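Local atomic coordinates of aluminum resistance protein (Clostridium novyi, PDB entry 3I16), a protein that probably cleaves carbon-sulfur bonds of amino-acid substrates as a pyridoxal-phosphate-dependent lyase of the methionine gamma-lyase family, and is linked to aluminum resistance. Residues D38-N50 and Y221-V233. Residues are numbered along the deposited sequence; the frame is centred on the assembly and turned at random.
Sequences DDIREFNQLKVLN and YGEFMDTKEPTDV. With EDO (1,2-ethanediol), chain L.
The helical segment 38-50 meets the loop 221-233 where Ile-40 and Thr-227 bring their CA atoms to 5.8 Å, just beyond a type II beta turn running from Gly-222 to Met-225. The contact joins helix 17-54, from which Arg-41 and Glu-42 form salt bridges to Asp-412 and Lys-415 of a second subunit, to the loop connecting strands 214-218 and 237-241, in which Tyr-221 touches the pyridoxal phosphate. Ile-40 lays CG2 against the backbone of Asp-226, while its CD1 reaches the carbonyl of Met-225. Thr-227 crosses Phe-43 at about a right angle, its CB 3.6 Å from ring atom CD2, with CG2 against the same side chain. Asn-44 sends ND2 to the carbonyl oxygen of Asp-226 at 2.9 Å; the bond is nearly straight (160°) and lies in the amide plane, yet it arrives from above the carbonyl plane. The same ND2 shares water 1 with Phe-224 O. The Phe-224 ring offers its edge to Asn-44 CG, amide and ring planes 62° apart, and Val-48 CG2 comes within 3.7 Å of its CE1. The chain of Lys-47 is extended until chi3 (70°) bends it, carrying NZ to Thr-227 O at 2.9 Å. A weak bond ties NZ back to Asn-44 OD1, and water 3 joins it to Asp-232 OD2. Within the loop, Asp-226 forms an Asx turn with Lys-228 N, and Glu-229 OE2 receives Phe-224 N at 2.8 Å on its syn side. Both direct hydrogen bonds across the contact thus end on main-chain carbonyls, while the rest is largely apolar packing. Lys-47 NZ lies 4.8 Å from both Glu-229 OE2 and Asp-232 OD2, in contact with neither, and their charges probably favour the protonated amine.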
loop_
_atom_site.group_PDB
_atom_site.type_symbol
_atom_site.label_atom_id
_atom_site.label_comp_id
_atom_site.label_asym_id
_atom_site.label_seq_id
_atom_site.Cartn_x
_atom_site.Cartn_y
_atom_site.Cartn_z
ATOM N N ASP B 38 -26.402 22.465 8.442
ATOM C CA ASP B 38 -26.787 21.596 7.325
ATOM C C ASP B 38 -26.936 22.364 6.001
ATOM O O ASP B 38 -26.640 21.814 4.921
ATOM C CB ASP B 38 -28.071 20.842 7.662
ATOM C CG ASP B 38 -27.904 19.901 8.842
ATOM O OD1 ASP B 38 -26.764 19.578 9.239
ATOM O OD2 ASP B 38 -28.923 19.449 9.372
ATOM N N ASP B 39 -27.385 23.623 6.085
ATOM C CA ASP B 39 -27.547 24.488 4.896
ATOM C C ASP B 39 -26.186 24.758 4.300
ATOM O O ASP B 39 -26.021 24.685 3.081
ATOM C CB ASP B 39 -28.250 25.817 5.247
ATOM C CG ASP B 39 -29.654 25.615 5.813
ATOM O OD1 ASP B 39 -30.265 24.573 5.519
ATOM O OD2 ASP B 39 -30.155 26.495 6.549
ATOM N N ILE B 40 -25.210 25.039 5.164
ATOM C CA ILE B 40 -23.818 25.259 4.742
ATOM C C ILE B 40 -23.218 23.963 4.155
ATOM O O ILE B 40 -22.586 23.990 3.113
ATOM C CB ILE B 40 -22.965 25.793 5.915
ATOM C CG1 ILE B 40 -23.410 27.201 6.319
ATOM C CG2 ILE B 40 -21.487 25.834 5.573
ATOM C CD1 ILE B 40 -22.886 27.620 7.694
ATOM N N ARG B 41 -23.450 22.832 4.818
ATOM C CA ARG B 41 -22.883 21.532 4.412
ATOM C C ARG B 41 -23.353 21.127 3.028
ATOM O O ARG B 41 -22.570 20.631 2.201
ATOM C CB ARG B 41 -23.258 20.474 5.453
ATOM C CG ARG B 41 -22.752 19.062 5.165
ATOM C CD ARG B 41 -23.335 18.102 6.151
ATOM N NE ARG B 41 -24.796 18.041 6.061
ATOM C CZ ARG B 41 -25.589 17.434 6.935
ATOM N NH1 ARG B 41 -25.098 16.814 8.010
ATOM N NH2 ARG B 41 -26.900 17.459 6.749
ATOM N N GLU B 42 -24.627 21.366 2.773
ATOM C CA GLU B 42 -25.231 21.089 1.491
ATOM C C GLU B 42 -24.503 21.851 0.370
ATOM O O GLU B 42 -24.137 21.273 -0.658
ATOM C CB GLU B 42 -26.687 21.533 1.551
ATOM C CG GLU B 42 -27.470 21.285 0.320
ATOM C CD GLU B 42 -28.908 21.680 0.523
ATOM O OE1 GLU B 42 -29.173 22.900 0.653
ATOM O OE2 GLU B 42 -29.758 20.764 0.554
ATOM N N PHE B 43 -24.332 23.162 0.555
ATOM C CA PHE B 43 -23.611 23.972 -0.440
ATOM C C PHE B 43 -22.189 23.444 -0.650
ATOM O O PHE B 43 -21.715 23.304 -1.800
ATOM C CB PHE B 43 -23.500 25.423 -0.009
ATOM C CG PHE B 43 -22.758 26.268 -1.000
ATOM C CD1 PHE B 43 -23.425 26.871 -2.054
ATOM C CD2 PHE B 43 -21.402 26.420 -0.904
ATOM C CE1 PHE B 43 -22.762 27.623 -2.957
ATOM C CE2 PHE B 43 -20.718 27.170 -1.836
ATOM C CZ PHE B 43 -21.405 27.780 -2.853
ATOM N N ASN B 44 -21.510 23.177 0.468
ATOM C CA ASN B 44 -20.130 22.716 0.412
ATOM C C ASN B 44 -20.007 21.345 -0.235
ATOM O O ASN B 44 -19.033 21.079 -0.893
ATOM C CB ASN B 44 -19.453 22.749 1.800
ATOM C CG ASN B 44 -19.104 24.183 2.273
ATOM O OD1 ASN B 44 -18.953 25.098 1.461
ATOM N ND2 ASN B 44 -18.967 24.367 3.587
ATOM N N GLN B 45 -21.002 20.489 -0.082
ATOM C CA GLN B 45 -20.944 19.192 -0.698
ATOM C C GLN B 45 -21.022 19.395 -2.214
ATOM O O GLN B 45 -20.315 18.741 -2.978
ATOM C CB GLN B 45 -22.107 18.295 -0.226
ATOM C CG GLN B 45 -22.063 16.879 -0.828
ATOM C CD GLN B 45 -20.959 16.036 -0.244
ATOM O OE1 GLN B 45 -21.112 15.489 0.840
ATOM N NE2 GLN B 45 -19.858 15.888 -0.973
ATOM N N LEU B 46 -21.909 20.285 -2.645
ATOM C CA LEU B 46 -22.085 20.567 -4.069
ATOM C C LEU B 46 -20.828 21.222 -4.666
ATOM O O LEU B 46 -20.413 20.882 -5.770
ATOM C CB LEU B 46 -23.318 21.441 -4.270
ATOM C CG LEU B 46 -23.664 21.896 -5.670
ATOM C CD1 LEU B 46 -23.825 20.710 -6.647
ATOM C CD2 LEU B 46 -24.916 22.726 -5.578
ATOM N N LYS B 47 -20.218 22.124 -3.904
ATOM C CA LYS B 47 -18.966 22.785 -4.302
ATOM C C LYS B 47 -17.870 21.749 -4.594
ATOM O O LYS B 47 -17.186 21.807 -5.636
ATOM C CB LYS B 47 -18.512 23.750 -3.193
ATOM C CG LYS B 47 -17.169 24.435 -3.439
ATOM C CD LYS B 47 -16.915 25.615 -2.495
ATOM C CE LYS B 47 -16.670 25.236 -1.056
ATOM N NZ LYS B 47 -16.478 26.454 -0.239
ATOM N N VAL B 48 -17.715 20.791 -3.692
ATOM C CA VAL B 48 -16.700 19.744 -3.874
ATOM C C VAL B 48 -17.047 18.797 -5.031
ATOM O O VAL B 48 -16.170 18.454 -5.833
ATOM C CB VAL B 48 -16.428 18.961 -2.563
ATOM C CG1 VAL B 48 -15.474 17.807 -2.814
ATOM C CG2 VAL B 48 -15.875 19.906 -1.461
ATOM N N LEU B 49 -18.317 18.407 -5.149
ATOM C CA LEU B 49 -18.749 17.516 -6.236
ATOM C C LEU B 49 -18.447 18.182 -7.562
ATOM O O LEU B 49 -17.916 17.561 -8.480
ATOM C CB LEU B 49 -20.235 17.242 -6.166
ATOM C CG LEU B 49 -20.851 16.375 -7.289
ATOM C CD1 LEU B 49 -20.282 14.928 -7.334
ATOM C CD2 LEU B 49 -22.385 16.371 -7.147
ATOM N N ASN B 50 -18.803 19.464 -7.657
ATOM C CA ASN B 50 -18.587 20.211 -8.881
ATOM C C ASN B 50 -17.121 20.244 -9.291
ATOM O O ASN B 50 -16.809 20.060 -10.469
ATOM C CB ASN B 50 -19.117 21.634 -8.736
ATOM C CG ASN B 50 -19.063 22.388 -10.032
ATOM O OD1 ASN B 50 -18.269 23.312 -10.204
ATOM N ND2 ASN B 50 -19.874 21.966 -10.976
ATOM N N TYR B 221 -8.289 23.745 10.550
ATOM C CA TYR B 221 -9.552 23.609 11.306
ATOM C C TYR B 221 -10.743 24.409 10.810
ATOM O O TYR B 221 -11.857 24.191 11.277
ATOM C CB TYR B 221 -9.377 23.891 12.790
ATOM C CG TYR B 221 -8.526 22.893 13.542
ATOM C CD1 TYR B 221 -8.930 21.561 13.658
ATOM C CD2 TYR B 221 -7.398 23.289 14.209
ATOM C CE1 TYR B 221 -8.191 20.668 14.369
ATOM C CE2 TYR B 221 -6.663 22.399 14.936
ATOM C CZ TYR B 221 -7.061 21.105 15.017
ATOM O OH TYR B 221 -6.296 20.243 15.734
ATOM N N GLY B 222 -10.534 25.290 9.837
ATOM C CA GLY B 222 -11.605 26.131 9.315
ATOM C C GLY B 222 -12.236 25.664 8.032
ATOM O O GLY B 222 -13.237 26.239 7.608
ATOM N N GLU B 223 -11.682 24.604 7.424
ATOM C CA GLU B 223 -12.185 24.145 6.137
ATOM C C GLU B 223 -13.633 23.686 6.251
ATOM O O GLU B 223 -13.999 22.964 7.182
ATOM C CB GLU B 223 -11.334 23.011 5.551
ATOM C CG GLU B 223 -9.857 23.320 5.401
ATOM C CD GLU B 223 -9.004 22.996 6.612
ATOM O OE1 GLU B 223 -9.544 22.639 7.685
ATOM O OE2 GLU B 223 -7.772 23.156 6.495
ATOM N N PHE B 224 -14.458 24.175 5.332
ATOM C CA PHE B 224 -15.889 23.857 5.264
ATOM C C PHE B 224 -16.779 24.336 6.448
ATOM O O PHE B 224 -17.919 23.897 6.593
ATOM C CB PHE B 224 -16.077 22.379 4.951
ATOM C CG PHE B 224 -15.293 21.933 3.732
ATOM C CD1 PHE B 224 -15.556 22.481 2.497
ATOM C CD2 PHE B 224 -14.285 21.004 3.843
ATOM C CE1 PHE B 224 -14.829 22.093 1.381
ATOM C CE2 PHE B 224 -13.546 20.619 2.731
ATOM C CZ PHE B 224 -13.824 21.160 1.500
HETATM N N MSE B 225 -16.288 25.289 7.232
HETATM C CA MSE B 225 -17.094 25.882 8.300
HETATM C C MSE B 225 -18.094 26.881 7.727
HETATM O O MSE B 225 -19.128 27.173 8.352
HETATM C CB MSE B 225 -16.216 26.591 9.323
HETATM C CG MSE B 225 -15.290 25.710 10.114
HETATM SE SE MSE B 225 -16.180 24.459 11.309
HETATM C CE MSE B 225 -16.447 23.014 10.068
ATOM N N ASP B 226 -17.775 27.420 6.554
ATOM C CA ASP B 226 -18.613 28.406 5.911
ATOM C C ASP B 226 -18.647 27.999 4.451
ATOM O O ASP B 226 -17.947 27.070 4.051
ATOM C CB ASP B 226 -18.004 29.812 6.105
ATOM C CG ASP B 226 -18.938 30.931 5.688
ATOM O OD1 ASP B 226 -20.037 31.037 6.245
ATOM O OD2 ASP B 226 -18.581 31.691 4.781
ATOM N N THR B 227 -19.485 28.665 3.665
ATOM C CA THR B 227 -19.581 28.396 2.246
ATOM C C THR B 227 -18.407 29.056 1.513
ATOM O O THR B 227 -18.130 28.706 0.360
ATOM C CB THR B 227 -20.903 28.895 1.643
ATOM O OG1 THR B 227 -21.027 30.291 1.896
ATOM C CG2 THR B 227 -22.082 28.178 2.271
ATOM N N LYS B 228 -17.749 30.010 2.170
ATOM C CA LYS B 228 -16.545 30.647 1.641
ATOM C C LYS B 228 -15.297 30.216 2.414
ATOM O O LYS B 228 -15.367 29.805 3.574
ATOM C CB LYS B 228 -16.651 32.176 1.737
ATOM C CG LYS B 228 -17.695 32.800 0.839
ATOM C CD LYS B 228 -17.538 34.315 0.785
ATOM C CE LYS B 228 -18.440 34.918 -0.269
ATOM N NZ LYS B 228 -19.848 34.572 -0.005
ATOM N N GLU B 229 -14.154 30.336 1.756
ATOM C CA GLU B 229 -12.849 30.085 2.373
ATOM C C GLU B 229 -12.068 31.414 2.281
ATOM O O GLU B 229 -12.517 32.364 1.621
ATOM C CB GLU B 229 -12.144 28.938 1.671
ATOM C CG GLU B 229 -12.836 27.569 1.869
ATOM C CD GLU B 229 -12.796 27.052 3.305
ATOM O OE1 GLU B 229 -11.836 27.366 4.032
ATOM O OE2 GLU B 229 -13.718 26.289 3.699
ATOM N N PRO B 230 -10.905 31.498 2.945
ATOM C CA PRO B 230 -10.196 32.781 2.913
ATOM C C PRO B 230 -9.783 33.213 1.514
ATOM O O PRO B 230 -9.649 34.408 1.266
ATOM C CB PRO B 230 -8.972 32.532 3.787
ATOM C CG PRO B 230 -9.399 31.461 4.721
ATOM C CD PRO B 230 -10.297 30.561 3.901
ATOM N N THR B 231 -9.609 32.257 0.608
ATOM C CA THR B 231 -9.239 32.550 -0.768
ATOM C C THR B 231 -10.399 33.214 -1.543
ATOM O O THR B 231 -10.178 33.787 -2.601
ATOM C CB THR B 231 -8.775 31.258 -1.482
ATOM O OG1 THR B 231 -9.720 30.216 -1.207
ATOM C CG2 THR B 231 -7.395 30.814 -0.958
ATOM N N ASP B 232 -11.622 33.122 -1.026
ATOM C CA ASP B 232 -12.781 33.761 -1.625
ATOM C C ASP B 232 -12.885 35.209 -1.141
ATOM O O ASP B 232 -13.699 35.960 -1.669
ATOM C CB ASP B 232 -14.078 32.999 -1.283
ATOM C CG ASP B 232 -14.104 31.605 -1.853
ATOM O OD1 ASP B 232 -13.904 31.487 -3.074
ATOM O OD2 ASP B 232 -14.305 30.624 -1.091
ATOM N N VAL B 233 -12.098 35.605 -0.133
ATOM C CA VAL B 233 -12.133 36.996 0.346
ATOM C C VAL B 233 -10.770 37.702 0.244
ATOM O O VAL B 233 -10.464 38.612 1.033
ATOM C CB VAL B 233 -12.793 37.136 1.765
ATOM C CG1 VAL B 233 -14.281 36.746 1.677
ATOM C CG2 VAL B 233 -12.081 36.316 2.832
HETATM C C1 EDO L . -25.475 13.991 13.023
HETATM O O1 EDO L . -24.663 12.849 12.721
HETATM C C2 EDO L . -26.124 14.557 11.768
HETATM O O2 EDO L . -25.196 15.278 10.934
HETATM O O HOH W 1 -19.496 21.875 5.325
HETATM O O HOH W 2 -16.087 25.921 2.210
HETATM O O HOH W 3 -14.396 27.899 -1.368
#